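Local coordinates for hypothetical methylmalonyl-CoA decarboxylase alpha subunit (Sulfolobus tokodaii, PDB 1X0U), which is a putative carboxyl transferase subunit of the ClpP/crotonase superfamily, built as an assembly of six protein chains, at residues A[324-329]-A[359-364]; A[345-350]-A[387-392]; A[352-357]-A[394-399]. One frame throughout, in Å; residues are numbered along the deposited sequence.

Interaction 1 of 3, residues A[324-329]-A[359-364]; sequences GNVVGI and FNIPLI
Because Ile361 holds CG1 anti to its carbonyl carbon (chi1 -67°), its CG2 branch is the one that reaches strand 325-332 and settles 3.6 Å from the amide N of Gly328. The segments open and close a beta-alpha-beta unit: strand 325-332 leads into helix 343-358, and the chain returns as strand 363-369, parallel to the first. Just before that return, Asn360, with positive phi, is the C-prime residue of a Schellman motif that ends the helix. Val326 meets the same CG2 of Ile361 through CG1, the two side chains crossing at a slant, while CD of Pro362 sits 3.3 Å from the carbonyl O of Val326. Beta pairing begins at Gly328, opposite Leu363. Gly328 donates its N to Pro362 O at 2.8 Å and accepts from Ile364 N through its own O, also at 2.8 Å, with an N-H...O angle of 168°. One residue thus straddles Leu363, as parallel register requires, and the amide and carbonyl of Leu363 remain for strand 401-406 and its approach on the other side. The CA-H of Leu363 adds a contact to Gly328 O at 3.4 Å. Leu363 directs its side chain to the face packed by Phe352, Ile353 and Cys356 of helix 343-358. On the reverse face Val327, Pro362 and Ile364 meet helix 494-505 through Leu502 and Ile498. There Ile329 and Ile364 lie side by side and point the same way, Ile329 CG1 resting 4.0 Å from Ile364 CB.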
ATOM      1  N   GLY A 324     -26.415  14.374  18.527  1.00 19.94           N
ATOM      2  CA  GLY A 324     -26.076  12.966  18.634  1.00 19.70           C
ATOM      3  C   GLY A 324     -24.637  12.551  18.378  1.00 19.35           C
ATOM      4  O   GLY A 324     -24.238  11.468  18.804  1.00 17.93           O
ATOM      5  N   ASN A 325     -23.858  13.387  17.692  1.00 18.89           N
ATOM      6  CA  ASN A 325     -22.462  13.058  17.395  1.00 17.75           C
ATOM      7  C   ASN A 325     -21.460  13.680  18.354  1.00 15.85           C
ATOM      8  O   ASN A 325     -21.593  14.828  18.775  1.00 14.54           O
ATOM      9  CB  ASN A 325     -22.104  13.471  15.964  1.00 19.01           C
ATOM     10  CG  ASN A 325     -22.711  12.553  14.925  1.00 20.80           C
ATOM     11  OD1 ASN A 325     -23.025  12.983  13.820  1.00 24.81           O
ATOM     12  ND2 ASN A 325     -22.866  11.280  15.267  1.00 22.04           N
ATOM     13  N   VAL A 326     -20.433  12.903  18.668  1.00 14.53           N
ATOM     14  CA  VAL A 326     -19.383  13.310  19.582  1.00 11.54           C
ATOM     15  C   VAL A 326     -18.493  14.409  19.029  1.00 11.73           C
ATOM     16  O   VAL A 326     -18.119  14.402  17.853  1.00 11.95           O
ATOM     17  CB  VAL A 326     -18.486  12.099  19.949  1.00 14.70           C
ATOM     18  CG1 VAL A 326     -17.446  12.511  20.984  1.00 10.74           C
ATOM     19  CG2 VAL A 326     -19.351  10.943  20.468  1.00 12.69           C
ATOM     20  N   VAL A 327     -18.159  15.362  19.887  1.00 10.00           N
ATOM     21  CA  VAL A 327     -17.273  16.439  19.503  1.00  8.80           C
ATOM     22  C   VAL A 327     -16.390  16.698  20.706  1.00  8.42           C
ATOM     23  O   VAL A 327     -16.753  16.371  21.829  1.00  9.16           O
ATOM     24  CB  VAL A 327     -18.032  17.762  19.149  1.00  8.98           C
ATOM     25  CG1 VAL A 327     -19.031  17.509  18.016  1.00  8.66           C
ATOM     26  CG2 VAL A 327     -18.738  18.308  20.376  1.00  4.33           C
ATOM     27  N   GLY A 328     -15.215  17.253  20.443  1.00  8.16           N
ATOM     28  CA  GLY A 328     -14.290  17.613  21.491  1.00  8.29           C
ATOM     29  C   GLY A 328     -14.341  19.122  21.427  1.00  9.76           C
ATOM     30  O   GLY A 328     -14.453  19.695  20.346  1.00  8.80           O
ATOM     31  N   ILE A 329     -14.272  19.781  22.567  1.00 11.32           N
ATOM     32  CA  ILE A 329     -14.339  21.223  22.564  1.00 11.44           C
ATOM     33  C   ILE A 329     -13.152  21.838  23.261  1.00 12.28           C
ATOM     34  O   ILE A 329     -12.707  21.344  24.293  1.00 11.74           O
ATOM     35  CB  ILE A 329     -15.651  21.697  23.220  1.00 12.56           C
ATOM     36  CG1 ILE A 329     -16.809  21.386  22.273  1.00 13.67           C
ATOM     37  CG2 ILE A 329     -15.591  23.194  23.535  1.00 13.17           C
ATOM     38  CD1 ILE A 329     -18.156  21.664  22.834  1.00 16.07           C
ATOM     39  N   PHE A 359      -8.422   9.514  17.565  1.00 11.72           N
ATOM     40  CA  PHE A 359      -9.628   8.711  17.615  1.00 12.04           C
ATOM     41  C   PHE A 359     -10.851   9.232  16.867  1.00 11.26           C
ATOM     42  O   PHE A 359     -11.992   8.918  17.204  1.00 11.19           O
ATOM     43  CB  PHE A 359      -9.938   8.388  19.077  1.00 12.30           C
ATOM     44  CG  PHE A 359      -8.899   7.500  19.716  1.00 10.10           C
ATOM     45  CD1 PHE A 359      -7.926   8.030  20.555  1.00  7.99           C
ATOM     46  CD2 PHE A 359      -8.869   6.133  19.432  1.00 10.00           C
ATOM     47  CE1 PHE A 359      -6.940   7.216  21.103  1.00  9.86           C
ATOM     48  CE2 PHE A 359      -7.878   5.302  19.977  1.00  8.84           C
ATOM     49  CZ  PHE A 359      -6.915   5.844  20.811  1.00  9.66           C
ATOM     50  N   ASN A 360     -10.590  10.025  15.831  1.00 12.07           N
ATOM     51  CA  ASN A 360     -11.635  10.561  14.950  1.00 12.30           C
ATOM     52  C   ASN A 360     -12.754  11.385  15.568  1.00 11.73           C
ATOM     53  O   ASN A 360     -13.915  11.331  15.126  1.00  9.80           O
ATOM     54  CB  ASN A 360     -12.218   9.403  14.151  1.00 13.94           C
ATOM     55  CG  ASN A 360     -11.142   8.451  13.696  1.00 15.36           C
ATOM     56  OD1 ASN A 360     -10.136   8.882  13.148  1.00 15.79           O
ATOM     57  ND2 ASN A 360     -11.333   7.158  13.941  1.00 13.79           N
ATOM     58  N   ILE A 361     -12.399  12.169  16.574  1.00 10.53           N
ATOM     59  CA  ILE A 361     -13.370  13.027  17.220  1.00  9.80           C
ATOM     60  C   ILE A 361     -13.256  14.453  16.664  1.00  9.37           C
ATOM     61  O   ILE A 361     -12.215  15.094  16.775  1.00 10.59           O
ATOM     62  CB  ILE A 361     -13.160  13.012  18.757  1.00  9.63           C
ATOM     63  CG1 ILE A 361     -13.504  11.619  19.300  1.00  9.28           C
ATOM     64  CG2 ILE A 361     -13.993  14.081  19.414  1.00  6.23           C
ATOM     65  CD1 ILE A 361     -13.248  11.440  20.771  1.00 10.88           C
ATOM     66  N   PRO A 362     -14.328  14.958  16.032  1.00 10.15           N
ATOM     67  CA  PRO A 362     -14.300  16.318  15.479  1.00  9.88           C
ATOM     68  C   PRO A 362     -13.995  17.337  16.596  1.00 11.13           C
ATOM     69  O   PRO A 362     -14.380  17.133  17.753  1.00  9.61           O
ATOM     70  CB  PRO A 362     -15.717  16.495  14.927  1.00 11.31           C
ATOM     71  CG  PRO A 362     -16.150  15.112  14.609  1.00 10.38           C
ATOM     72  CD  PRO A 362     -15.620  14.303  15.758  1.00  9.55           C
ATOM     73  N   LEU A 363     -13.317  18.430  16.253  1.00 10.79           N
ATOM     74  CA  LEU A 363     -12.980  19.447  17.248  1.00 11.86           C
ATOM     75  C   LEU A 363     -13.608  20.820  17.029  1.00 11.96           C
ATOM     76  O   LEU A 363     -13.557  21.376  15.933  1.00 13.48           O
ATOM     77  CB  LEU A 363     -11.467  19.631  17.332  1.00 10.07           C
ATOM     78  CG  LEU A 363     -10.656  18.484  17.927  1.00 11.72           C
ATOM     79  CD1 LEU A 363      -9.189  18.610  17.480  1.00  9.64           C
ATOM     80  CD2 LEU A 363     -10.782  18.513  19.456  1.00  5.91           C
ATOM     81  N   ILE A 364     -14.185  21.369  18.090  1.00 10.70           N
ATOM     82  CA  ILE A 364     -14.781  22.691  18.018  1.00 10.37           C
ATOM     83  C   ILE A 364     -14.022  23.675  18.894  1.00 11.42           C
ATOM     84  O   ILE A 364     -13.829  23.432  20.088  1.00 11.11           O
ATOM     85  CB  ILE A 364     -16.249  22.685  18.491  1.00 12.61           C
ATOM     86  CG1 ILE A 364     -17.094  21.803  17.570  1.00 12.78           C
ATOM     87  CG2 ILE A 364     -16.798  24.106  18.493  1.00  9.89           C
ATOM     88  CD1 ILE A 364     -17.070  22.258  16.121  1.00 14.79           C
TER

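Interaction 2 of 3, residues A[345-350]-A[387-392]; sequences AADKAA and GAKMLY
Two neighbouring helices of an alpha/beta fold, 343-358 and 383-396, pack here almost in parallel, and Ala346, Ala349 and Ala350 of one meet Gly387, Lys389 and Met390 of the other. The short segments run 22° apart, with axes only 7.8 Å from each other. Such closeness rests on small residues at the interface. Ala346 sets CB against Gly387 CA at 3.8 Å, where no side chain intervenes, and Ala350 places CB 3.5 Å from Lys389 CB. Met390 fills the groove between successive turns of helix 343-358. Its CG lies 3.6 Å from the carbonyl O of Ala346, and a bend at the last torsion (chi3 71°) turns the methyl so that CE meets Ala349 CB, also at 3.6 Å. The sulfur between them passes close to both Ala346 CA and Ala349 CB. At one margin the contact becomes polar. Lys389, extended beyond CG, crosses the end of Asp347 and forms a salt bridge from NZ to OD1 at 3.0 Å, approaching from above the carboxylate plane (35° out of it). The ammonium is also hydrogen-bonded to O of the C-terminal residue Leu522, both of its own chain and, as its strongest polar partner, of a second subunit; Asp347 OD2 has a long, weak ion pair with Arg385 of that subunit. The buried charges therefore join the helix pair to the subunit interface. Neighbouring helices running side by side along the parallel part of a mixed sheet are typical of the crotonase fold, here drawn unusually close by alanine and glycine.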
ATOM      1  N   ALA A 345      -1.959  25.246  30.260  1.00 10.40           N
ATOM      2  CA  ALA A 345      -3.114  25.219  29.371  1.00 10.08           C
ATOM      3  C   ALA A 345      -2.722  24.743  27.981  1.00 10.37           C
ATOM      4  O   ALA A 345      -3.445  23.971  27.352  1.00  9.82           O
ATOM      5  CB  ALA A 345      -3.743  26.602  29.305  1.00 10.24           C
ATOM      6  N   ALA A 346      -1.576  25.203  27.502  1.00  9.75           N
ATOM      7  CA  ALA A 346      -1.104  24.775  26.193  1.00  9.27           C
ATOM      8  C   ALA A 346      -0.939  23.247  26.228  1.00 10.99           C
ATOM      9  O   ALA A 346      -1.310  22.551  25.271  1.00 10.92           O
ATOM     10  CB  ALA A 346       0.225  25.454  25.864  1.00  7.21           C
ATOM     11  N   ASP A 347      -0.404  22.722  27.336  1.00  9.86           N
ATOM     12  CA  ASP A 347      -0.218  21.273  27.467  1.00 11.49           C
ATOM     13  C   ASP A 347      -1.556  20.549  27.497  1.00 11.35           C
ATOM     14  O   ASP A 347      -1.766  19.557  26.810  1.00 11.52           O
ATOM     15  CB  ASP A 347       0.563  20.924  28.741  1.00 11.76           C
ATOM     16  CG  ASP A 347       2.032  21.231  28.618  1.00 10.39           C
ATOM     17  OD1 ASP A 347       2.524  21.311  27.480  1.00 11.30           O
ATOM     18  OD2 ASP A 347       2.696  21.381  29.657  1.00 12.65           O
ATOM     19  N   LYS A 348      -2.457  21.055  28.320  1.00 12.62           N
ATOM     20  CA  LYS A 348      -3.783  20.481  28.446  1.00 12.37           C
ATOM     21  C   LYS A 348      -4.476  20.438  27.076  1.00 11.73           C
ATOM     22  O   LYS A 348      -4.914  19.387  26.616  1.00 12.94           O
ATOM     23  CB  LYS A 348      -4.565  21.331  29.447  1.00  9.22           C
ATOM     24  CG  LYS A 348      -6.070  21.151  29.479  1.00  8.05           C
ATOM     25  CD  LYS A 348      -6.609  21.974  30.648  1.00  6.04           C
ATOM     26  CE  LYS A 348      -8.115  22.113  30.653  1.00  8.22           C
ATOM     27  NZ  LYS A 348      -8.527  22.817  31.918  1.00  7.40           N
ATOM     28  N   ALA A 349      -4.558  21.585  26.418  1.00 10.14           N
ATOM     29  CA  ALA A 349      -5.207  21.665  25.109  1.00 10.82           C
ATOM     30  C   ALA A 349      -4.533  20.800  24.043  1.00 10.50           C
ATOM     31  O   ALA A 349      -5.188  19.995  23.383  1.00  9.58           O
ATOM     32  CB  ALA A 349      -5.256  23.130  24.636  1.00  8.37           C
ATOM     33  N   ALA A 350      -3.222  20.962  23.888  1.00 11.80           N
ATOM     34  CA  ALA A 350      -2.475  20.221  22.879  1.00 11.80           C
ATOM     35  C   ALA A 350      -2.661  18.706  22.965  1.00 13.09           C
ATOM     36  O   ALA A 350      -2.942  18.057  21.959  1.00 12.36           O
ATOM     37  CB  ALA A 350      -1.005  20.579  22.957  1.00 11.36           C
ATOM     38  N   GLY A 387       3.698  26.425  24.236  1.00 13.12           N
ATOM     39  CA  GLY A 387       2.650  27.020  23.427  1.00 11.37           C
ATOM     40  C   GLY A 387       2.648  26.479  22.008  1.00 11.62           C
ATOM     41  O   GLY A 387       1.593  26.348  21.382  1.00 13.76           O
ATOM     42  N   ALA A 388       3.825  26.156  21.487  1.00 10.10           N
ATOM     43  CA  ALA A 388       3.913  25.625  20.130  1.00 10.84           C
ATOM     44  C   ALA A 388       3.178  24.295  19.981  1.00 10.18           C
ATOM     45  O   ALA A 388       2.755  23.932  18.885  1.00 11.40           O
ATOM     46  CB  ALA A 388       5.376  25.461  19.724  1.00  7.05           C
ATOM     47  N   LYS A 389       3.008  23.574  21.085  1.00 11.61           N
ATOM     48  CA  LYS A 389       2.337  22.277  21.044  1.00 10.94           C
ATOM     49  C   LYS A 389       0.912  22.359  20.495  1.00 11.31           C
ATOM     50  O   LYS A 389       0.460  21.462  19.796  1.00 13.10           O
ATOM     51  CB  LYS A 389       2.329  21.641  22.441  1.00 13.35           C
ATOM     52  CG  LYS A 389       3.711  21.234  22.963  1.00 11.93           C
ATOM     53  CD  LYS A 389       3.641  20.707  24.395  1.00 11.20           C
ATOM     54  CE  LYS A 389       5.034  20.333  24.930  1.00 10.84           C
ATOM     55  NZ  LYS A 389       5.008  20.014  26.396  1.00 10.90           N
ATOM     56  N   MET A 390       0.200  23.428  20.824  1.00 11.86           N
ATOM     57  CA  MET A 390      -1.163  23.595  20.328  1.00 11.50           C
ATOM     58  C   MET A 390      -1.145  23.794  18.816  1.00 11.12           C
ATOM     59  O   MET A 390      -1.983  23.244  18.101  1.00 10.44           O
ATOM     60  CB  MET A 390      -1.838  24.797  20.998  1.00 10.82           C
ATOM     61  CG  MET A 390      -2.238  24.553  22.454  1.00 10.12           C
ATOM     62  SD  MET A 390      -3.097  25.954  23.217  1.00 11.73           S
ATOM     63  CE  MET A 390      -4.650  25.874  22.368  1.00  9.98           C
ATOM     64  N   LEU A 391      -0.187  24.584  18.343  1.00 10.43           N
ATOM     65  CA  LEU A 391      -0.046  24.872  16.918  1.00 11.72           C
ATOM     66  C   LEU A 391       0.201  23.571  16.148  1.00 11.82           C
ATOM     67  O   LEU A 391      -0.424  23.315  15.116  1.00 12.54           O
ATOM     68  CB  LEU A 391       1.116  25.842  16.696  1.00 10.87           C
ATOM     69  CG  LEU A 391       1.011  27.197  17.407  1.00 12.09           C
ATOM     70  CD1 LEU A 391       2.294  27.979  17.241  1.00 10.02           C
ATOM     71  CD2 LEU A 391      -0.167  27.986  16.845  1.00 13.07           C
ATOM     72  N   TYR A 392       1.108  22.755  16.681  1.00 10.92           N
ATOM     73  CA  TYR A 392       1.463  21.483  16.090  1.00 10.15           C
ATOM     74  C   TYR A 392       0.248  20.569  16.100  1.00 11.00           C
ATOM     75  O   TYR A 392      -0.144  20.020  15.076  1.00 10.96           O
ATOM     76  CB  TYR A 392       2.604  20.837  16.889  1.00 11.32           C
ATOM     77  CG  TYR A 392       3.139  19.544  16.293  1.00 10.92           C
ATOM     78  CD1 TYR A 392       2.354  18.387  16.249  1.00 12.95           C
ATOM     79  CD2 TYR A 392       4.413  19.492  15.741  1.00 11.20           C
ATOM     80  CE1 TYR A 392       2.833  17.202  15.664  1.00 11.69           C
ATOM     81  CE2 TYR A 392       4.896  18.320  15.154  1.00 12.54           C
ATOM     82  CZ  TYR A 392       4.102  17.183  15.116  1.00 12.21           C
ATOM     83  OH  TYR A 392       4.577  16.042  14.510  1.00 14.75           O
TER

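Interaction 3 of 3, residues A[352-357]-A[394-399]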
ATOM      1  N   PHE A 352      -5.056  17.126  24.440  1.00 14.52           N
ATOM      2  CA  PHE A 352      -6.464  16.850  24.176  1.00 13.83           C
ATOM      3  C   PHE A 352      -6.777  16.786  22.678  1.00 12.56           C
ATOM      4  O   PHE A 352      -7.418  15.842  22.217  1.00 11.95           O
ATOM      5  CB  PHE A 352      -7.363  17.920  24.810  1.00 12.75           C
ATOM      6  CG  PHE A 352      -8.838  17.712  24.540  1.00 11.02           C
ATOM      7  CD1 PHE A 352      -9.543  16.705  25.188  1.00 10.86           C
ATOM      8  CD2 PHE A 352      -9.526  18.540  23.654  1.00 13.34           C
ATOM      9  CE1 PHE A 352     -10.914  16.523  24.969  1.00  9.01           C
ATOM     10  CE2 PHE A 352     -10.903  18.367  23.427  1.00 12.01           C
ATOM     11  CZ  PHE A 352     -11.595  17.358  24.087  1.00 10.43           C
ATOM     12  N   ILE A 353      -6.349  17.771  21.899  1.00 13.48           N
ATOM     13  CA  ILE A 353      -6.695  17.689  20.487  1.00 16.78           C
ATOM     14  C   ILE A 353      -6.060  16.491  19.762  1.00 14.38           C
ATOM     15  O   ILE A 353      -6.706  15.859  18.918  1.00 13.82           O
ATOM     16  CB  ILE A 353      -6.391  19.009  19.714  1.00 20.31           C
ATOM     17  CG1 ILE A 353      -4.901  19.219  19.567  1.00 24.86           C
ATOM     18  CG2 ILE A 353      -7.003  20.220  20.470  1.00 19.40           C
ATOM     19  CD1 ILE A 353      -4.381  20.268  20.539  1.00 29.64           C
ATOM     20  N   ARG A 354      -4.815  16.163  20.105  1.00 11.63           N
ATOM     21  CA  ARG A 354      -4.147  15.027  19.477  1.00 10.70           C
ATOM     22  C   ARG A 354      -4.939  13.752  19.740  1.00 10.04           C
ATOM     23  O   ARG A 354      -5.142  12.942  18.824  1.00  9.62           O
ATOM     24  CB  ARG A 354      -2.722  14.879  19.997  1.00 11.77           C
ATOM     25  CG  ARG A 354      -1.830  16.105  19.734  1.00 12.02           C
ATOM     26  CD  ARG A 354      -0.364  15.747  19.908  1.00 12.83           C
ATOM     27  NE  ARG A 354       0.169  15.041  18.749  1.00 12.66           N
ATOM     28  CZ  ARG A 354       0.968  13.983  18.818  1.00 14.83           C
ATOM     29  NH1 ARG A 354       1.314  13.495  19.999  1.00 16.10           N
ATOM     30  NH2 ARG A 354       1.455  13.442  17.712  1.00 12.59           N
ATOM     31  N   PHE A 355      -5.402  13.579  20.983  1.00  9.15           N
ATOM     32  CA  PHE A 355      -6.190  12.397  21.321  1.00  9.07           C
ATOM     33  C   PHE A 355      -7.456  12.342  20.473  1.00  9.77           C
ATOM     34  O   PHE A 355      -7.772  11.301  19.890  1.00  9.90           O
ATOM     35  CB  PHE A 355      -6.591  12.376  22.803  1.00  6.98           C
ATOM     36  CG  PHE A 355      -7.522  11.244  23.152  1.00  8.39           C
ATOM     37  CD1 PHE A 355      -7.021   9.998  23.509  1.00  8.00           C
ATOM     38  CD2 PHE A 355      -8.901  11.391  23.008  1.00  7.22           C
ATOM     39  CE1 PHE A 355      -7.878   8.920  23.705  1.00  6.97           C
ATOM     40  CE2 PHE A 355      -9.756  10.325  23.197  1.00  7.58           C
ATOM     41  CZ  PHE A 355      -9.240   9.078  23.546  1.00  9.03           C
ATOM     42  N   CYS A 356      -8.193  13.452  20.421  1.00  9.61           N
ATOM     43  CA  CYS A 356      -9.418  13.502  19.630  1.00  9.90           C
ATOM     44  C   CYS A 356      -9.089  13.167  18.185  1.00  9.94           C
ATOM     45  O   CYS A 356      -9.800  12.387  17.535  1.00  8.79           O
ATOM     46  CB  CYS A 356     -10.064  14.890  19.706  1.00 10.05           C
ATOM     47  SG  CYS A 356     -10.795  15.283  21.326  1.00 13.69           S
ATOM     48  N   ASP A 357      -8.000  13.742  17.681  1.00  9.16           N
ATOM     49  CA  ASP A 357      -7.610  13.472  16.301  1.00  8.99           C
ATOM     50  C   ASP A 357      -7.327  11.996  16.081  1.00 10.07           C
ATOM     51  O   ASP A 357      -7.833  11.395  15.131  1.00 10.57           O
ATOM     52  CB  ASP A 357      -6.371  14.268  15.902  1.00  8.08           C
ATOM     53  CG  ASP A 357      -6.007  14.061  14.437  1.00  9.88           C
ATOM     54  OD1 ASP A 357      -6.875  14.321  13.575  1.00 11.40           O
ATOM     55  OD2 ASP A 357      -4.868  13.634  14.142  1.00 10.48           O
ATOM     56  N   PHE A 394      -3.023  21.126  16.265  1.00  8.31           N
ATOM     57  CA  PHE A 394      -4.101  21.467  15.329  1.00  9.75           C
ATOM     58  C   PHE A 394      -3.635  21.260  13.886  1.00  8.78           C
ATOM     59  O   PHE A 394      -4.349  20.678  13.072  1.00  7.96           O
ATOM     60  CB  PHE A 394      -4.558  22.925  15.511  1.00 10.78           C
ATOM     61  CG  PHE A 394      -5.706  23.090  16.466  1.00 11.09           C
ATOM     62  CD1 PHE A 394      -5.621  23.981  17.527  1.00 10.99           C
ATOM     63  CD2 PHE A 394      -6.882  22.373  16.287  1.00 12.56           C
ATOM     64  CE1 PHE A 394      -6.685  24.155  18.392  1.00 13.55           C
ATOM     65  CE2 PHE A 394      -7.959  22.538  17.148  1.00 14.24           C
ATOM     66  CZ  PHE A 394      -7.860  23.434  18.205  1.00 12.78           C
ATOM     67  N   ALA A 395      -2.439  21.746  13.568  1.00 10.09           N
ATOM     68  CA  ALA A 395      -1.902  21.586  12.216  1.00 11.13           C
ATOM     69  C   ALA A 395      -1.787  20.110  11.842  1.00 12.02           C
ATOM     70  O   ALA A 395      -1.883  19.746  10.670  1.00 13.28           O
ATOM     71  CB  ALA A 395      -0.541  22.262  12.103  1.00 10.12           C
ATOM     72  N   GLU A 396      -1.589  19.260  12.843  1.00 12.95           N
ATOM     73  CA  GLU A 396      -1.459  17.819  12.631  1.00 12.13           C
ATOM     74  C   GLU A 396      -2.799  17.133  12.392  1.00 13.16           C
ATOM     75  O   GLU A 396      -2.938  16.284  11.515  1.00 12.55           O
ATOM     76  CB  GLU A 396      -0.798  17.185  13.857  1.00 13.85           C
ATOM     77  CG  GLU A 396      -0.740  15.659  13.846  1.00 12.03           C
ATOM     78  CD  GLU A 396      -0.157  15.114  15.133  1.00 12.73           C
ATOM     79  OE1 GLU A 396       0.931  14.496  15.094  1.00 11.56           O
ATOM     80  OE2 GLU A 396      -0.786  15.320  16.194  1.00 11.98           O
ATOM     81  N   ALA A 397      -3.785  17.511  13.192  1.00 12.87           N
ATOM     82  CA  ALA A 397      -5.109  16.920  13.120  1.00 10.94           C
ATOM     83  C   ALA A 397      -5.790  16.953  11.747  1.00 10.76           C
ATOM     84  O   ALA A 397      -5.777  17.967  11.031  1.00  8.36           O
ATOM     85  CB  ALA A 397      -6.001  17.571  14.168  1.00 10.69           C
ATOM     86  N   THR A 398      -6.399  15.825  11.400  1.00 10.05           N
ATOM     87  CA  THR A 398      -7.108  15.696  10.149  1.00 11.28           C
ATOM     88  C   THR A 398      -8.613  15.551  10.351  1.00 11.02           C
ATOM     89  O   THR A 398      -9.355  15.532   9.379  1.00  9.80           O
ATOM     90  CB  THR A 398      -6.609  14.493   9.364  1.00 13.10           C
ATOM     91  OG1 THR A 398      -6.649  13.336  10.208  1.00 14.89           O
ATOM     92  CG2 THR A 398      -5.186  14.741   8.867  1.00 10.97           C
ATOM     93  N   VAL A 399      -9.064  15.421  11.600  1.00  9.81           N
ATOM     94  CA  VAL A 399     -10.501  15.310  11.857  1.00 10.64           C
ATOM     95  C   VAL A 399     -11.121  16.664  11.520  1.00 11.93           C
ATOM     96  O   VAL A 399     -10.414  17.662  11.360  1.00 11.78           O
ATOM     97  CB  VAL A 399     -10.850  15.034  13.369  1.00  9.72           C
ATOM     98  CG1 VAL A 399     -10.345  13.667  13.820  1.00  6.01           C
ATOM     99  CG2 VAL A 399     -10.289  16.147  14.243  1.00  8.88           C
TER
HETATM  100  O   HOH W   1      -3.233  13.533  11.914  1.00 17.84           O
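The guanidinium of Arg354 and the carboxylate of Glu396 meet edge to edge with their planes 23° apart, and the ring of Phe394 takes CG2 of Ile353 over one face. Both pairs join the later turns of helix 343-358 to the end of helix 383-396, neighbouring helices beside the parallel part of the mixed sheet in this crotonase-type domain. Arg354, bent at chi3, grips Glu396 side-on with two nitrogens: NE reaches OE2 at 2.7 Å, and NH2 reaches OE1 at 2.9 Å. Each oxygen uses its syn lone pair, and both lie near the guanidinium plane, so this two-point salt bridge fixes the rotation of the carboxylate. Deeper in the contact, Ile353 CG2 stands 4.0 Å from Phe394 CZ, the two side chains crossing at about a right angle above Leu363 and Ser365 of the sheet. Where helix 383-396 gives way to a loop at Ala397, a second carboxylate takes over. With CG anti to its backbone N (chi1 -176°), Asp357 extends across to that loop and receives two successive amides on OD1. Thr398 N comes from above the carboxylate plane at 2.7 Å, while Val399 N approaches nearly along the C-O axis of OD1 at 3.1 Å. A second subunit adds charge to the site: its Lys516 forms a salt bridge with Asp357 OD1 and a hydrogen bond with Thr398 OG1, and NE2 of its His517 is hydrogen-bonded to Asp357 OD2. These partners, with Arg354, probably offset the nearness of the Asp357 and Glu396 carboxylates. A water completes the join, donating to Asp357 OD2 and to Glu396 O, each at 2.8 Å.

In the fold
Helix 343-358 supplies one side of interactions 2 and 3 and connects the two strands of interaction 1. Interactions 2 and 3 use successive parts of the same helix pair, their centres about 11 Å apart, and both reach the second subunit. Interaction 1 lies about 10 Å from interaction 3, centre to centre, and touches it directly, with Ile361 N 2.8 Å from Cys356 O in a probable hydrogen bond. Interactions 1 and 2 are separated by about 18 Å between centres and about 7 Å between nearest atoms. In interaction 3, Val399 packs against Asn360 and Ile361, and Phe352 against Ile329, tying the crossover helix and the loop to the sheet.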